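PDB 1RT8: fimbrin, which binds and cross-links actin filaments, associates with actin structures that develop and maintain cell polarity, and takes part in cytokinesis, mating and spore formation. Local coordinates for residues A[97-102]-A[128-133]; A[415-420]-A[445-450]; A[13-18]-A[37-42]. All blocks are in the same frame, centred on the assembly; numbering follows the deposited sequence.

Contact 1 of 3, residues A[97-102]-A[128-133]; sequences KAMGGI and IRRGLL. With SO4 (sulfate ion), chain C.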
loop_
_atom_site.group_PDB
_atom_site.type_symbol
_atom_site.label_atom_id
_atom_site.label_comp_id
_atom_site.label_asym_id
_atom_site.label_seq_id
_atom_site.Cartn_x
_atom_site.Cartn_y
_atom_site.Cartn_z
ATOM N N LYS A 97 -3.748 3.042 4.254
ATOM C CA LYS A 97 -4.160 1.654 4.440
ATOM C C LYS A 97 -4.391 0.903 3.138
ATOM O O LYS A 97 -4.284 -0.320 3.115
ATOM C CB LYS A 97 -5.454 1.569 5.258
ATOM C CG LYS A 97 -5.296 1.804 6.737
ATOM C CD LYS A 97 -6.613 1.539 7.455
ATOM C CE LYS A 97 -6.420 1.568 8.967
ATOM N NZ LYS A 97 -7.704 1.356 9.696
ATOM N N ALA A 98 -4.703 1.627 2.062
ATOM C CA ALA A 98 -4.989 0.996 0.772
ATOM C C ALA A 98 -3.890 1.060 -0.282
ATOM O O ALA A 98 -4.080 0.602 -1.406
ATOM C CB ALA A 98 -6.263 1.583 0.193
ATOM N N MET A 99 -2.748 1.625 0.069
ATOM C CA MET A 99 -1.656 1.740 -0.885
ATOM C C MET A 99 -0.898 0.438 -1.077
ATOM O O MET A 99 -0.328 0.192 -2.141
ATOM C CB MET A 99 -0.700 2.838 -0.431
ATOM C CG MET A 99 -1.337 4.210 -0.478
ATOM S SD MET A 99 -0.425 5.416 0.448
ATOM C CE MET A 99 1.013 5.625 -0.605
ATOM N N GLY A 100 -0.899 -0.395 -0.045
ATOM C CA GLY A 100 -0.187 -1.654 -0.117
ATOM C C GLY A 100 1.225 -1.457 0.391
ATOM O O GLY A 100 1.805 -0.386 0.218
ATOM N N GLY A 101 1.777 -2.485 1.026
ATOM C CA GLY A 101 3.129 -2.389 1.543
ATOM C C GLY A 101 3.270 -1.494 2.764
ATOM O O GLY A 101 4.364 -1.347 3.303
ATOM N N ILE A 102 2.171 -0.890 3.202
ATOM C CA ILE A 102 2.206 -0.015 4.370
ATOM C C ILE A 102 1.390 -0.621 5.503
ATOM O O ILE A 102 0.348 -1.229 5.266
ATOM C CB ILE A 102 1.621 1.384 4.052
ATOM C CG1 ILE A 102 2.503 2.103 3.026
ATOM C CG2 ILE A 102 1.507 2.207 5.332
ATOM C CD1 ILE A 102 1.992 3.475 2.642
ATOM N N ILE A 128 7.297 6.799 2.220
ATOM C CA ILE A 128 8.509 6.970 1.414
ATOM C C ILE A 128 8.958 5.645 0.817
ATOM O O ILE A 128 9.340 5.577 -0.356
ATOM C CB ILE A 128 9.683 7.535 2.244
ATOM C CG1 ILE A 128 9.428 9.004 2.594
ATOM C CG2 ILE A 128 10.993 7.409 1.453
ATOM C CD1 ILE A 128 10.521 9.616 3.443
ATOM N N ARG A 129 8.924 4.596 1.636
ATOM C CA ARG A 129 9.318 3.261 1.201
ATOM C C ARG A 129 8.422 2.755 0.082
ATOM O O ARG A 129 8.905 2.177 -0.884
ATOM C CB ARG A 129 9.281 2.292 2.385
ATOM C CG ARG A 129 9.436 0.818 2.021
ATOM C CD ARG A 129 9.590 -0.032 3.282
ATOM N NE ARG A 129 9.674 -1.461 2.999
ATOM C CZ ARG A 129 8.655 -2.200 2.573
ATOM N NH1 ARG A 129 7.464 -1.645 2.378
ATOM N NH2 ARG A 129 8.822 -3.497 2.351
ATOM N N ARG A 130 7.116 2.975 0.211
ATOM C CA ARG A 130 6.171 2.535 -0.802
ATOM C C ARG A 130 6.431 3.197 -2.158
ATOM O O ARG A 130 6.158 2.609 -3.200
ATOM C CB ARG A 130 4.734 2.826 -0.348
ATOM C CG ARG A 130 3.654 2.582 -1.419
ATOM C CD ARG A 130 3.636 1.132 -1.887
ATOM N NE ARG A 130 2.669 0.907 -2.963
ATOM C CZ ARG A 130 2.795 1.374 -4.206
ATOM N NH1 ARG A 130 3.853 2.099 -4.553
ATOM N NH2 ARG A 130 1.851 1.124 -5.105
ATOM N N GLY A 131 6.977 4.408 -2.143
ATOM C CA GLY A 131 7.234 5.111 -3.389
ATOM C C GLY A 131 8.591 4.891 -4.041
ATOM O O GLY A 131 8.763 5.183 -5.224
ATOM N N LEU A 132 9.546 4.363 -3.280
ATOM C CA LEU A 132 10.902 4.131 -3.772
ATOM C C LEU A 132 11.076 3.608 -5.197
ATOM O O LEU A 132 11.825 4.194 -5.967
ATOM C CB LEU A 132 11.656 3.220 -2.805
ATOM C CG LEU A 132 11.860 3.798 -1.405
ATOM C CD1 LEU A 132 12.584 2.775 -0.550
ATOM C CD2 LEU A 132 12.655 5.096 -1.481
ATOM N N LEU A 133 10.412 2.519 -5.560
ATOM C CA LEU A 133 10.568 1.994 -6.918
ATOM C C LEU A 133 9.611 2.581 -7.967
ATOM O O LEU A 133 9.965 2.681 -9.138
ATOM C CB LEU A 133 10.463 0.462 -6.921
ATOM C CG LEU A 133 11.602 -0.321 -6.247
ATOM C CD1 LEU A 133 12.946 0.202 -6.734
ATOM C CD2 LEU A 133 11.514 -0.179 -4.739
HETATM S S SO4 C . 5.503 -5.553 2.297
HETATM O O1 SO4 C . 5.985 -4.192 3.033
HETATM O O2 SO4 C . 5.662 -5.278 0.882
HETATM O O3 SO4 C . 6.218 -6.566 2.710
HETATM O O4 SO4 C . 4.100 -5.608 2.617
HETATM O O HOH W 1 6.053 0.683 3.015
#
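G101 and R130 bring the two backbones nearest, 6.2 Å between their CA atoms, where the turn that leaves helix 82-99 passes the C-terminal part of helix 117-131. G100 is the first residue to leave the helical conformation, with a positive phi; at its backbone angles a side chain would collide with the carbonyl O of M99, so glycine suits the bend. R130 reaches across into it. Its CG stands anti to the backbone N, and a bend at chi2 (60°) turns the chain toward the helix end. NE then donates to M99 O at 3.2 Å with a fairly straight N-H...O angle of 151°, although the nitrogen stands above the carbonyl plane, 52° out of it, and not on a lone pair. G100 O lies at the guanidinium edge and in its plane, only 3.2 Å from R130 CD. Two apolar groups meet the aliphatic stem: M99 CE touches CG of R130 at 4.1 Å, and I102, crossing at about a right angle, puts CD1 4.1 Å from CB of R130. R129 is extended instead and carries its guanidinium to the G101 carbonyl. A water lies 2.7 Å from G101 O and accepts from R129 NH1 (2.8 Å), in the plane of the guanidinium. NH1 and NH2 of R129 each make a weak bond to O1 of a sulfate, probably from the crystallisation liquor, while NH2 has its stronger mate in E163, a salt bridge to helix 162-176 of the second calponin homology domain. V62 touches M99 and R130, I128 packs on helix 11-25, and L132 and L133 reach helix 248-261, so the contact sits where the first two domains of the chain meet.

Contact 2 of 3, residues A[415-420]-A[445-450]; sequences AWANSM and LDVLHG
V447 pushes its two methyls against three residues of helix 410-421, in the fourth calponin homology (CH) domain of this all-helical core. The segments 415-420 and 445-450 cross at 73°, with their axes 8.2 Å apart at closest approach. CG1 of V447, anti to its own backbone N, touches two partners: M420 CB at 4.0 Å and CZ3 of W416, also at 4.0 Å. The tryptophan is swung out from its helix by a chi1 of 178°, so that the far corner of the six-membered ring does the touching; the two side chains cross at about a right angle, the methyl meeting the ring obliquely. CG2 turns to the other helix's backbone, 3.6 Å from A417 O. M420 lies over the next turn of helix 442-451. Its chi1, displaced from the usual staggered values, sets CG 3.3 Å from V447 O, and the bend at chi2 then brings SD to 3.8 Å from the carbonyl carbon of G450. Helix 500-511 covers W416 through I507 and M511, and V447 through L510. D446, beside V447, has a buried carboxylate turned to other partners: OD1 takes the Y458 hydroxyl and the K426 amide, OD2 the amide of G427. The backbones come closest at G450, where a CB would run into M420 O; its absence lets CA approach that oxygen to 3.2 Å in a CA-H...O contact with an angle of 142° at the hydrogen.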
loop_
_atom_site.group_PDB
_atom_site.type_symbol
_atom_site.label_atom_id
_atom_site.label_comp_id
_atom_site.label_asym_id
_atom_site.label_seq_id
_atom_site.Cartn_x
_atom_site.Cartn_y
_atom_site.Cartn_z
ATOM N N ALA A 415 -30.728 -1.131 -2.739
ATOM C CA ALA A 415 -31.850 -0.303 -2.295
ATOM C C ALA A 415 -31.372 0.809 -1.352
ATOM O O ALA A 415 -31.868 1.940 -1.415
ATOM C CB ALA A 415 -32.899 -1.170 -1.592
ATOM N N TRP A 416 -30.415 0.483 -0.483
ATOM C CA TRP A 416 -29.861 1.464 0.447
ATOM C C TRP A 416 -29.112 2.518 -0.355
ATOM O O TRP A 416 -29.255 3.716 -0.117
ATOM C CB TRP A 416 -28.874 0.822 1.416
ATOM C CG TRP A 416 -28.246 1.809 2.359
ATOM C CD1 TRP A 416 -28.756 2.243 3.551
ATOM C CD2 TRP A 416 -26.993 2.490 2.190
ATOM N NE1 TRP A 416 -27.899 3.140 4.136
ATOM C CE2 TRP A 416 -26.808 3.310 3.325
ATOM C CE3 TRP A 416 -26.008 2.482 1.195
ATOM C CZ2 TRP A 416 -25.675 4.114 3.493
ATOM C CZ3 TRP A 416 -24.877 3.283 1.365
ATOM C CH2 TRP A 416 -24.722 4.085 2.506
ATOM N N ALA A 417 -28.301 2.057 -1.301
ATOM C CA ALA A 417 -27.516 2.962 -2.131
ATOM C C ALA A 417 -28.407 3.895 -2.948
ATOM O O ALA A 417 -28.105 5.085 -3.084
ATOM C CB ALA A 417 -26.595 2.160 -3.054
ATOM N N ASN A 418 -29.499 3.365 -3.492
ATOM C CA ASN A 418 -30.417 4.182 -4.281
ATOM C C ASN A 418 -31.119 5.241 -3.412
ATOM O O ASN A 418 -31.290 6.380 -3.846
ATOM C CB ASN A 418 -31.463 3.310 -4.987
ATOM C CG ASN A 418 -30.960 2.745 -6.305
ATOM O OD1 ASN A 418 -30.245 3.418 -7.049
ATOM N ND2 ASN A 418 -31.346 1.508 -6.610
ATOM N N SER A 419 -31.519 4.860 -2.200
ATOM C CA SER A 419 -32.184 5.772 -1.264
ATOM C C SER A 419 -31.285 6.961 -0.959
ATOM O O SER A 419 -31.738 8.101 -0.925
ATOM C CB SER A 419 -32.506 5.063 0.051
ATOM O OG SER A 419 -33.383 3.980 -0.170
ATOM N N MET A 420 -30.009 6.672 -0.724
ATOM C CA MET A 420 -29.014 7.695 -0.428
ATOM C C MET A 420 -28.816 8.621 -1.642
ATOM O O MET A 420 -28.799 9.843 -1.506
ATOM C CB MET A 420 -27.694 7.007 -0.055
ATOM C CG MET A 420 -26.962 7.631 1.118
ATOM S SD MET A 420 -28.002 7.855 2.572
ATOM C CE MET A 420 -27.094 6.985 3.834
ATOM N N LEU A 445 -21.012 9.294 -6.353
ATOM C CA LEU A 445 -20.917 10.630 -5.779
ATOM C C LEU A 445 -22.297 11.023 -5.195
ATOM O O LEU A 445 -22.369 11.685 -4.157
ATOM C CB LEU A 445 -20.448 11.633 -6.841
ATOM C CG LEU A 445 -18.978 11.470 -7.250
ATOM C CD1 LEU A 445 -18.672 12.298 -8.480
ATOM C CD2 LEU A 445 -18.075 11.888 -6.093
ATOM N N ASP A 446 -23.382 10.593 -5.842
ATOM C CA ASP A 446 -24.732 10.877 -5.334
ATOM C C ASP A 446 -24.982 10.142 -4.013
ATOM O O ASP A 446 -25.642 10.668 -3.110
ATOM C CB ASP A 446 -25.814 10.442 -6.329
ATOM C CG ASP A 446 -25.951 11.389 -7.497
ATOM O OD1 ASP A 446 -25.445 12.523 -7.412
ATOM O OD2 ASP A 446 -26.579 10.994 -8.497
ATOM N N VAL A 447 -24.477 8.912 -3.911
ATOM C CA VAL A 447 -24.641 8.139 -2.683
ATOM C C VAL A 447 -23.961 8.910 -1.551
ATOM O O VAL A 447 -24.531 9.097 -0.477
ATOM C CB VAL A 447 -23.978 6.757 -2.795
ATOM C CG1 VAL A 447 -24.066 6.032 -1.462
ATOM C CG2 VAL A 447 -24.661 5.936 -3.883
ATOM N N LEU A 448 -22.738 9.362 -1.811
ATOM C CA LEU A 448 -21.965 10.107 -0.825
ATOM C C LEU A 448 -22.661 11.413 -0.470
ATOM O O LEU A 448 -22.596 11.883 0.675
ATOM C CB LEU A 448 -20.557 10.377 -1.370
ATOM C CG LEU A 448 -19.645 9.144 -1.464
ATOM C CD1 LEU A 448 -18.507 9.358 -2.449
ATOM C CD2 LEU A 448 -19.097 8.847 -0.090
ATOM N N HIS A 449 -23.325 11.996 -1.460
ATOM C CA HIS A 449 -24.043 13.244 -1.270
ATOM C C HIS A 449 -25.222 12.985 -0.343
ATOM O O HIS A 449 -25.627 13.857 0.429
ATOM C CB HIS A 449 -24.535 13.792 -2.615
ATOM C CG HIS A 449 -25.353 15.040 -2.486
ATOM N ND1 HIS A 449 -26.732 15.024 -2.447
ATOM C CD2 HIS A 449 -24.987 16.332 -2.310
ATOM C CE1 HIS A 449 -27.178 16.252 -2.249
ATOM N NE2 HIS A 449 -26.141 17.064 -2.162
ATOM N N GLY A 450 -25.777 11.781 -0.420
ATOM C CA GLY A 450 -26.885 11.452 0.456
ATOM C C GLY A 450 -26.426 11.256 1.894
ATOM O O GLY A 450 -27.170 11.535 2.836
#

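Contact 3 of 3, residues A[13-18]-A[37-42]; sequences ERREFI and INTETF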
loop_
_atom_site.group_PDB
_atom_site.type_symbol
_atom_site.label_atom_id
_atom_site.label_comp_id
_atom_site.label_asym_id
_atom_site.label_seq_id
_atom_site.Cartn_x
_atom_site.Cartn_y
_atom_site.Cartn_z
ATOM N N GLU A 13 17.370 9.556 10.491
ATOM C CA GLU A 13 16.121 9.246 9.812
ATOM C C GLU A 13 15.256 10.501 9.757
ATOM O O GLU A 13 14.752 10.874 8.697
ATOM C CB GLU A 13 15.386 8.122 10.541
ATOM C CG GLU A 13 15.919 6.740 10.220
ATOM C CD GLU A 13 15.324 5.664 11.104
ATOM O OE1 GLU A 13 14.099 5.701 11.349
ATOM O OE2 GLU A 13 16.081 4.773 11.545
ATOM N N ARG A 14 15.108 11.162 10.899
ATOM C CA ARG A 14 14.306 12.378 10.961
ATOM C C ARG A 14 14.858 13.444 10.026
ATOM O O ARG A 14 14.120 14.032 9.238
ATOM C CB ARG A 14 14.266 12.919 12.391
ATOM C CG ARG A 14 13.508 14.234 12.531
ATOM C CD ARG A 14 13.307 14.589 13.993
ATOM N NE ARG A 14 14.563 14.545 14.737
ATOM C CZ ARG A 14 15.590 15.362 14.524
ATOM N NH1 ARG A 14 15.518 16.300 13.587
ATOM N NH2 ARG A 14 16.696 15.237 15.246
ATOM N N ARG A 15 16.164 13.685 10.111
ATOM C CA ARG A 15 16.794 14.694 9.268
ATOM C C ARG A 15 16.615 14.397 7.788
ATOM O O ARG A 15 16.086 15.221 7.037
ATOM C CB ARG A 15 18.292 14.803 9.576
ATOM C CG ARG A 15 19.002 15.862 8.739
ATOM C CD ARG A 15 20.518 15.883 8.938
ATOM N NE ARG A 15 20.926 16.282 10.282
ATOM C CZ ARG A 15 20.963 15.467 11.331
ATOM N NH1 ARG A 15 20.617 14.193 11.199
ATOM N NH2 ARG A 15 21.357 15.922 12.514
ATOM N N GLU A 16 17.055 13.214 7.370
ATOM C CA GLU A 16 16.964 12.821 5.971
ATOM C C GLU A 16 15.530 12.773 5.454
ATOM O O GLU A 16 15.258 13.246 4.353
ATOM C CB GLU A 16 17.658 11.469 5.753
ATOM C CG GLU A 16 19.136 11.445 6.153
ATOM C CD GLU A 16 19.925 12.629 5.596
ATOM O OE1 GLU A 16 19.734 12.980 4.417
ATOM O OE2 GLU A 16 20.744 13.204 6.339
ATOM N N PHE A 17 14.608 12.210 6.235
ATOM C CA PHE A 17 13.213 12.141 5.795
ATOM C C PHE A 17 12.666 13.546 5.554
ATOM O O PHE A 17 12.000 13.802 4.549
ATOM C CB PHE A 17 12.347 11.416 6.837
ATOM C CG PHE A 17 12.624 9.940 6.941
ATOM C CD1 PHE A 17 12.120 9.201 8.004
ATOM C CD2 PHE A 17 13.391 9.289 5.981
ATOM C CE1 PHE A 17 12.377 7.838 8.111
ATOM C CE2 PHE A 17 13.652 7.921 6.079
ATOM C CZ PHE A 17 13.144 7.197 7.147
ATOM N N ILE A 18 12.946 14.461 6.474
ATOM C CA ILE A 18 12.476 15.828 6.318
ATOM C C ILE A 18 13.099 16.464 5.080
ATOM O O ILE A 18 12.438 17.211 4.362
ATOM C CB ILE A 18 12.817 16.685 7.547
ATOM C CG1 ILE A 18 12.059 16.156 8.769
ATOM C CG2 ILE A 18 12.462 18.136 7.272
ATOM C CD1 ILE A 18 12.479 16.783 10.089
ATOM N N ILE A 37 11.412 23.111 5.818
ATOM C CA ILE A 37 11.232 22.742 7.218
ATOM C C ILE A 37 12.574 22.414 7.857
ATOM O O ILE A 37 13.390 21.709 7.267
ATOM C CB ILE A 37 10.299 21.513 7.361
ATOM C CG1 ILE A 37 8.927 21.828 6.761
ATOM C CG2 ILE A 37 10.157 21.128 8.834
ATOM C CD1 ILE A 37 7.963 20.674 6.796
ATOM N N ASN A 38 12.798 22.921 9.065
ATOM C CA ASN A 38 14.047 22.676 9.778
ATOM C C ASN A 38 14.259 21.188 10.016
ATOM O O ASN A 38 13.337 20.476 10.412
ATOM C CB ASN A 38 14.053 23.411 11.119
ATOM C CG ASN A 38 15.315 23.145 11.919
ATOM O OD1 ASN A 38 16.425 23.402 11.450
ATOM N ND2 ASN A 38 15.151 22.626 13.132
ATOM N N THR A 39 15.487 20.727 9.792
ATOM C CA THR A 39 15.814 19.319 9.964
ATOM C C THR A 39 16.330 18.974 11.358
ATOM O O THR A 39 16.780 17.851 11.587
ATOM C CB THR A 39 16.868 18.873 8.931
ATOM O OG1 THR A 39 18.114 19.528 9.200
ATOM C CG2 THR A 39 16.413 19.234 7.522
ATOM N N GLU A 40 16.257 19.919 12.293
ATOM C CA GLU A 40 16.742 19.670 13.650
ATOM C C GLU A 40 15.748 20.004 14.762
ATOM O O GLU A 40 16.169 20.323 15.874
ATOM C CB GLU A 40 18.026 20.467 13.919
ATOM C CG GLU A 40 19.169 20.265 12.926
ATOM C CD GLU A 40 19.566 18.802 12.749
ATOM O OE1 GLU A 40 19.662 18.058 13.766
ATOM O OE2 GLU A 40 19.793 18.406 11.581
ATOM N N THR A 41 14.446 19.926 14.487
ATOM C CA THR A 41 13.450 20.257 15.516
ATOM C C THR A 41 12.082 19.587 15.358
ATOM O O THR A 41 11.791 18.964 14.337
ATOM C CB THR A 41 13.210 21.789 15.583
ATOM O OG1 THR A 41 12.838 22.267 14.283
ATOM C CG2 THR A 41 14.462 22.523 16.047
ATOM N N PHE A 42 11.245 19.737 16.387
ATOM C CA PHE A 42 9.881 19.186 16.399
ATOM C C PHE A 42 9.120 19.805 15.225
ATOM O O PHE A 42 8.247 19.167 14.645
ATOM C CB PHE A 42 9.174 19.526 17.740
ATOM C CG PHE A 42 7.807 18.853 17.939
ATOM C CD1 PHE A 42 7.534 18.113 19.110
ATOM C CD2 PHE A 42 6.801 18.958 16.980
ATOM C CE1 PHE A 42 6.278 17.486 19.298
ATOM C CE2 PHE A 42 5.537 18.329 17.166
ATOM C CZ PHE A 42 5.283 17.598 18.324
#
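R15 and E40 join in a salt bridge, NE to OE2 at 2.7 Å. The chi3 bend of the arginine (-66°) turns its guanidinium toward the carboxylate, whose plane is 34° from its own, and NH2 of R15 comes within 3.0 Å of E40 OE1. E40 starts away from the helix, and a bend at chi2 brings its acid end back. T39 steadies that end: its OG1 donates to E40 OE2 at 3.1 Å, on the anti side of the carboxylate. Beneath the charged pair CG of R15 rests on CB of T39 (3.7 Å). A leucine in place of R15 would probably leave E40 without its salt-bridge partner and its carboxylate freer to swing away. R14 also reaches the loop, its NH1 giving a weak bond to T39 O (2.8 Å), bent to 125° at the hydrogen, with the oxygen at the guanidinium edge. The contact thus fastens helix 11-25 of the first calponin homology domain, an all-helical fold, to the loop leading into helix 43-47. One turn deeper, I18 starts toward this loop. Its CG2 meets CB of I37 at 4.0 Å, the two side chains crossing at about a right angle, and its CD1 lies 3.8 Å from N38 O. F44 of helix 43-47 touches both isoleucines, and F45 touches R14, which also packs on L121 of helix 117-131. Farther round the helix, E13 forms a salt bridge with K249, at the second domain.

In the fold
From the N terminus the chain first meets contact 3, which closes a short loop by bringing 37-42 back onto helix 11-25. Contact 1 follows, closing a second loop between the end of helix 82-99 and the end of helix 117-131, within the same calponin homology range. The two touch directly through F17 and I128, which join helix 11-25 to helix 117-131; both helices also touch residues of the second domain. Contact 2 comes much later, closing a loop in the fourth domain, in the second actin-binding region; its nearest atoms are about 15 Å from contact 1. The three loops run in series, none enclosing or crossing another.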